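Local coordinates for arginase (RocF) (Helicobacter pylori, PDB 4G3H), which probably hydrolyses L-arginine to L-ornithine and urea with a pair of manganese ions, at residues L223-L235 / F270-Y282. Residues are numbered along the deposited sequence; the frame is centred on the assembly and turned at random.
Sequences LKAVDIIYLSLDL and FKDRLKAVEVTEY. With MN (manganese (II) ion), chain E; MN (manganese (II) ion), chain F.
Y230 slants its ring forward and across, so that the hydroxyl meets E278 of the neighbouring strand, a worked example of a buried tyrosine-glutamate bond added to the backbone bonds of two adjacent parallel strands. With CG anti to the backbone N (chi1 179°), the ring passes A276 CB and delivers OH to E278 OE1 at 2.5 Å. The carboxylate oxygen lies in the plane of the ring at its edge, yet OH comes to it from above the carboxylate plane, the two planes standing 57° apart. The other oxygen, OE2, is taken by S88.

On the opposite face, L231 beside V277 and L233 beside V279 point the same way, and L274 CD1 packs on L231 CB at 3.7 Å. After an extra residue at K275, regular parallel register runs from L231/V277 to D234/T280, with bonds such as E278 N to L231 O, 2.8 Å. Before the strands begin, R273 bends at chi3 (-68°) to bring NH1 to two carbonyls of the 223-226 turn, L223 O at 2.8 Å and V226 O at 2.9 Å. I229 CD1 lies over one guanidinium face, toward the rim, and also touches F270 CD1 at 3.4 Å.

At the far end, D234 OD2 bridges both manganese ions; D116 also bridges, D120 adds to one ion, and H118 and D236 to the other. D234 OD1 meets E281 CB at 3.3 Å.

Helix 256-269 links the two strands in a beta-alpha-beta unit at the middle of the parallel sheet. Strand 110-115 flanks 228-234, helix 94-104 packs against Y230 and E278, and helix 293-309 against L233 and V279.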
loop_
_atom_site.group_PDB
_atom_site.type_symbol
_atom_site.label_atom_id
_atom_site.label_comp_id
_atom_site.label_asym_id
_atom_site.label_seq_id
_atom_site.Cartn_x
_atom_site.Cartn_y
_atom_site.Cartn_z
ATOM N N LEU A 223 14.715 -9.475 -5.201
ATOM C CA LEU A 223 13.739 -9.330 -6.274
ATOM C C LEU A 223 14.241 -9.653 -7.676
ATOM O O LEU A 223 13.523 -9.455 -8.655
ATOM C CB LEU A 223 13.193 -7.898 -6.249
ATOM C CG LEU A 223 11.825 -7.677 -5.599
ATOM C CD1 LEU A 223 11.719 -8.454 -4.294
ATOM C CD2 LEU A 223 11.611 -6.190 -5.385
ATOM N N LYS A 224 15.463 -10.156 -7.774
ATOM C CA LYS A 224 16.064 -10.479 -9.067
ATOM C C LYS A 224 15.223 -11.384 -9.973
ATOM O O LYS A 224 15.304 -11.283 -11.198
ATOM C CB LYS A 224 17.437 -11.119 -8.849
ATOM C CG LYS A 224 17.403 -12.364 -7.978
ATOM C CD LYS A 224 18.789 -12.951 -7.792
ATOM C CE LYS A 224 18.740 -14.217 -6.950
ATOM N NZ LYS A 224 20.077 -14.861 -6.834
ATOM N N ALA A 225 14.408 -12.252 -9.385
ATOM C CA ALA A 225 13.607 -13.173 -10.182
ATOM C C ALA A 225 12.159 -12.769 -10.482
ATOM O O ALA A 225 11.512 -13.397 -11.323
ATOM C CB ALA A 225 13.627 -14.554 -9.531
ATOM N N VAL A 226 11.642 -11.738 -9.816
ATOM C CA VAL A 226 10.250 -11.333 -10.048
ATOM C C VAL A 226 10.064 -10.653 -11.395
ATOM O O VAL A 226 10.984 -10.024 -11.908
ATOM C CB VAL A 226 9.724 -10.383 -8.931
ATOM C CG1 VAL A 226 9.979 -11.005 -7.558
ATOM C CG2 VAL A 226 10.378 -9.012 -9.050
ATOM N N ASP A 227 8.863 -10.778 -11.955
ATOM C CA ASP A 227 8.545 -10.185 -13.251
ATOM C C ASP A 227 8.002 -8.772 -13.127
ATOM O O ASP A 227 8.249 -7.931 -13.988
ATOM C CB ASP A 227 7.513 -11.039 -13.993
ATOM C CG ASP A 227 7.997 -12.450 -14.243
ATOM O OD1 ASP A 227 9.059 -12.600 -14.888
ATOM O OD2 ASP A 227 7.314 -13.400 -13.795
ATOM N N ILE A 228 7.230 -8.521 -12.074
ATOM C CA ILE A 228 6.665 -7.197 -11.865
ATOM C C ILE A 228 6.638 -6.853 -10.385
ATOM O O ILE A 228 6.589 -7.731 -9.526
ATOM C CB ILE A 228 5.242 -7.073 -12.446
ATOM C CG1 ILE A 228 4.324 -8.094 -11.791
ATOM C CG2 ILE A 228 5.279 -7.242 -13.960
ATOM C CD1 ILE A 228 2.892 -7.951 -12.224
ATOM N N ILE A 229 6.655 -5.558 -10.102
ATOM C CA ILE A 229 6.703 -5.085 -8.737
ATOM C C ILE A 229 5.559 -4.145 -8.373
ATOM O O ILE A 229 5.100 -3.345 -9.195
ATOM C CB ILE A 229 8.054 -4.383 -8.498
ATOM C CG1 ILE A 229 9.192 -5.358 -8.818
ATOM C CG2 ILE A 229 8.160 -3.893 -7.064
ATOM C CD1 ILE A 229 10.580 -4.747 -8.713
ATOM N N TYR A 230 5.103 -4.272 -7.131
ATOM C CA TYR A 230 4.033 -3.449 -6.579
ATOM C C TYR A 230 4.628 -2.694 -5.384
ATOM O O TYR A 230 5.185 -3.315 -4.472
ATOM C CB TYR A 230 2.881 -4.348 -6.105
ATOM C CG TYR A 230 1.699 -3.618 -5.494
ATOM C CD1 TYR A 230 0.629 -3.184 -6.283
ATOM C CD2 TYR A 230 1.651 -3.363 -4.120
ATOM C CE1 TYR A 230 -0.466 -2.511 -5.713
ATOM C CE2 TYR A 230 0.567 -2.691 -3.541
ATOM C CZ TYR A 230 -0.486 -2.268 -4.342
ATOM O OH TYR A 230 -1.545 -1.602 -3.764
ATOM N N LEU A 231 4.539 -1.366 -5.393
ATOM C CA LEU A 231 5.059 -0.586 -4.267
ATOM C C LEU A 231 3.916 -0.036 -3.414
ATOM O O LEU A 231 3.013 0.644 -3.913
ATOM C CB LEU A 231 5.946 0.577 -4.738
ATOM C CG LEU A 231 6.688 1.240 -3.557
ATOM C CD1 LEU A 231 8.046 1.751 -4.007
ATOM C CD2 LEU A 231 5.846 2.369 -2.954
ATOM N N SER A 232 3.961 -0.344 -2.123
ATOM C CA SER A 232 2.938 0.123 -1.201
ATOM C C SER A 232 3.590 0.988 -0.132
ATOM O O SER A 232 4.408 0.511 0.652
ATOM C CB SER A 232 2.224 -1.066 -0.557
ATOM O OG SER A 232 1.073 -0.636 0.140
ATOM N N LEU A 233 3.219 2.263 -0.106
ATOM C CA LEU A 233 3.787 3.210 0.843
ATOM C C LEU A 233 2.802 3.703 1.894
ATOM O O LEU A 233 1.781 4.319 1.565
ATOM C CB LEU A 233 4.366 4.429 0.097
ATOM C CG LEU A 233 4.636 5.695 0.943
ATOM C CD1 LEU A 233 5.654 5.387 2.035
ATOM C CD2 LEU A 233 5.130 6.828 0.065
ATOM N N ASP A 234 3.137 3.444 3.156
ATOM C CA ASP A 234 2.339 3.882 4.301
ATOM C C ASP A 234 3.124 5.055 4.898
ATOM O O ASP A 234 4.262 4.886 5.329
ATOM C CB ASP A 234 2.222 2.758 5.336
ATOM C CG ASP A 234 1.348 3.139 6.525
ATOM O OD1 ASP A 234 1.295 4.337 6.907
ATOM O OD2 ASP A 234 0.715 2.227 7.091
ATOM N N LEU A 235 2.515 6.232 4.937
ATOM C CA LEU A 235 3.189 7.418 5.440
ATOM C C LEU A 235 3.710 7.332 6.879
ATOM O O LEU A 235 4.580 8.109 7.272
ATOM C CB LEU A 235 2.271 8.637 5.282
ATOM C CG LEU A 235 1.899 8.992 3.831
ATOM C CD1 LEU A 235 0.773 10.017 3.824
ATOM C CD2 LEU A 235 3.123 9.525 3.085
ATOM N N PHE A 270 13.930 0.221 -9.877
ATOM C CA PHE A 270 12.940 -0.742 -10.354
ATOM C C PHE A 270 11.961 -0.147 -11.359
ATOM O O PHE A 270 10.880 -0.686 -11.571
ATOM C CB PHE A 270 12.169 -1.324 -9.164
ATOM C CG PHE A 270 13.041 -2.066 -8.186
ATOM C CD1 PHE A 270 13.643 -3.271 -8.546
ATOM C CD2 PHE A 270 13.300 -1.531 -6.923
ATOM C CE1 PHE A 270 14.496 -3.933 -7.668
ATOM C CE2 PHE A 270 14.149 -2.179 -6.034
ATOM C CZ PHE A 270 14.753 -3.388 -6.408
ATOM N N LYS A 271 12.356 0.953 -11.989
ATOM C CA LYS A 271 11.516 1.641 -12.967
ATOM C C LYS A 271 10.844 0.722 -13.998
ATOM O O LYS A 271 9.662 0.881 -14.300
ATOM C CB LYS A 271 12.342 2.702 -13.702
ATOM C CG LYS A 271 11.551 3.522 -14.711
ATOM C CD LYS A 271 10.657 4.558 -14.041
ATOM C CE LYS A 271 11.427 5.828 -13.695
ATOM N NZ LYS A 271 12.546 5.603 -12.741
ATOM N N ASP A 272 11.598 -0.236 -14.526
ATOM C CA ASP A 272 11.090 -1.155 -15.544
ATOM C C ASP A 272 10.027 -2.155 -15.110
ATOM O O ASP A 272 9.094 -2.433 -15.863
ATOM C CB ASP A 272 12.250 -1.923 -16.178
ATOM C CG ASP A 272 12.930 -1.142 -17.282
ATOM O OD1 ASP A 272 13.377 -0.006 -17.024
ATOM O OD2 ASP A 272 13.019 -1.668 -18.412
ATOM N N ARG A 273 10.156 -2.702 -13.908
ATOM C CA ARG A 273 9.190 -3.694 -13.447
ATOM C C ARG A 273 8.099 -3.174 -12.506
ATOM O O ARG A 273 7.168 -3.907 -12.177
ATOM C CB ARG A 273 9.931 -4.864 -12.792
ATOM C CG ARG A 273 10.795 -5.673 -13.760
ATOM C CD ARG A 273 11.574 -6.767 -13.031
ATOM N NE ARG A 273 12.604 -6.207 -12.154
ATOM C CZ ARG A 273 13.323 -6.916 -11.288
ATOM N NH1 ARG A 273 13.134 -8.226 -11.166
ATOM N NH2 ARG A 273 14.235 -6.314 -10.537
ATOM N N LEU A 274 8.215 -1.921 -12.072
ATOM C CA LEU A 274 7.215 -1.326 -11.181
ATOM C C LEU A 274 5.944 -1.073 -11.986
ATOM O O LEU A 274 5.954 -0.274 -12.916
ATOM C CB LEU A 274 7.730 0.003 -10.612
ATOM C CG LEU A 274 6.830 0.749 -9.614
ATOM C CD1 LEU A 274 6.629 -0.092 -8.355
ATOM C CD2 LEU A 274 7.470 2.081 -9.249
ATOM N N LYS A 275 4.852 -1.745 -11.625
ATOM C CA LYS A 275 3.590 -1.582 -12.342
ATOM C C LYS A 275 2.519 -0.815 -11.570
ATOM O O LYS A 275 1.458 -0.511 -12.114
ATOM C CB LYS A 275 3.038 -2.951 -12.770
ATOM C CG LYS A 275 3.993 -3.737 -13.658
ATOM C CD LYS A 275 4.393 -2.912 -14.870
ATOM C CE LYS A 275 5.535 -3.555 -15.637
ATOM N NZ LYS A 275 6.007 -2.692 -16.759
ATOM N N ALA A 276 2.780 -0.507 -10.306
ATOM C CA ALA A 276 1.811 0.250 -9.525
ATOM C C ALA A 276 2.391 0.801 -8.239
ATOM O O ALA A 276 3.314 0.222 -7.660
ATOM C CB ALA A 276 0.582 -0.612 -9.208
ATOM N N VAL A 277 1.850 1.938 -7.808
ATOM C CA VAL A 277 2.265 2.551 -6.561
ATOM C C VAL A 277 1.033 2.942 -5.757
ATOM O O VAL A 277 0.100 3.576 -6.272
ATOM C CB VAL A 277 3.133 3.799 -6.772
ATOM C CG1 VAL A 277 3.473 4.403 -5.421
ATOM C CG2 VAL A 277 4.423 3.431 -7.524
ATOM N N GLU A 278 1.040 2.542 -4.491
ATOM C CA GLU A 278 -0.042 2.823 -3.566
ATOM C C GLU A 278 0.509 3.683 -2.426
ATOM O O GLU A 278 1.531 3.336 -1.822
ATOM C CB GLU A 278 -0.575 1.503 -2.993
ATOM C CG GLU A 278 -1.704 1.639 -1.977
ATOM C CD GLU A 278 -1.828 0.417 -1.072
ATOM O OE1 GLU A 278 -1.312 -0.661 -1.433
ATOM O OE2 GLU A 278 -2.452 0.530 0.003
ATOM N N VAL A 279 -0.143 4.809 -2.146
ATOM C CA VAL A 279 0.280 5.676 -1.040
ATOM C C VAL A 279 -0.946 5.732 -0.150
ATOM O O VAL A 279 -2.043 6.042 -0.609
ATOM C CB VAL A 279 0.688 7.094 -1.515
ATOM C CG1 VAL A 279 1.127 7.934 -0.314
ATOM C CG2 VAL A 279 1.835 7.000 -2.511
ATOM N N THR A 280 -0.765 5.427 1.126
ATOM C CA THR A 280 -1.904 5.342 2.024
ATOM C C THR A 280 -1.675 5.893 3.428
ATOM O O THR A 280 -0.564 6.270 3.796
ATOM C CB THR A 280 -2.316 3.856 2.141
ATOM O OG1 THR A 280 -3.601 3.739 2.759
ATOM C CG2 THR A 280 -1.278 3.098 2.973
ATOM N N GLU A 281 -2.755 5.924 4.203
ATOM C CA GLU A 281 -2.738 6.388 5.585
ATOM C C GLU A 281 -2.424 7.866 5.783
ATOM O O GLU A 281 -1.631 8.239 6.652
ATOM C CB GLU A 281 -1.774 5.534 6.418
ATOM C CG GLU A 281 -2.176 4.056 6.548
ATOM C CD GLU A 281 -3.508 3.849 7.271
ATOM O OE1 GLU A 281 -3.932 4.743 8.028
ATOM O OE2 GLU A 281 -4.127 2.780 7.093
ATOM N N TYR A 282 -3.026 8.709 4.958
ATOM C CA TYR A 282 -2.859 10.140 5.128
ATOM C C TYR A 282 -4.134 10.575 5.833
ATOM O O TYR A 282 -5.209 10.528 5.247
ATOM C CB TYR A 282 -2.737 10.863 3.790
ATOM C CG TYR A 282 -2.786 12.362 3.943
ATOM C CD1 TYR A 282 -1.953 13.012 4.852
ATOM C CD2 TYR A 282 -3.679 13.130 3.207
ATOM C CE1 TYR A 282 -2.011 14.386 5.031
ATOM C CE2 TYR A 282 -3.747 14.511 3.374
ATOM C CZ TYR A 282 -2.909 15.131 4.292
ATOM O OH TYR A 282 -2.970 16.490 4.480
HETATM MN MN MN E . 0.237 -0.204 7.052
HETATM MN MN MN F . 1.437 1.434 9.160
#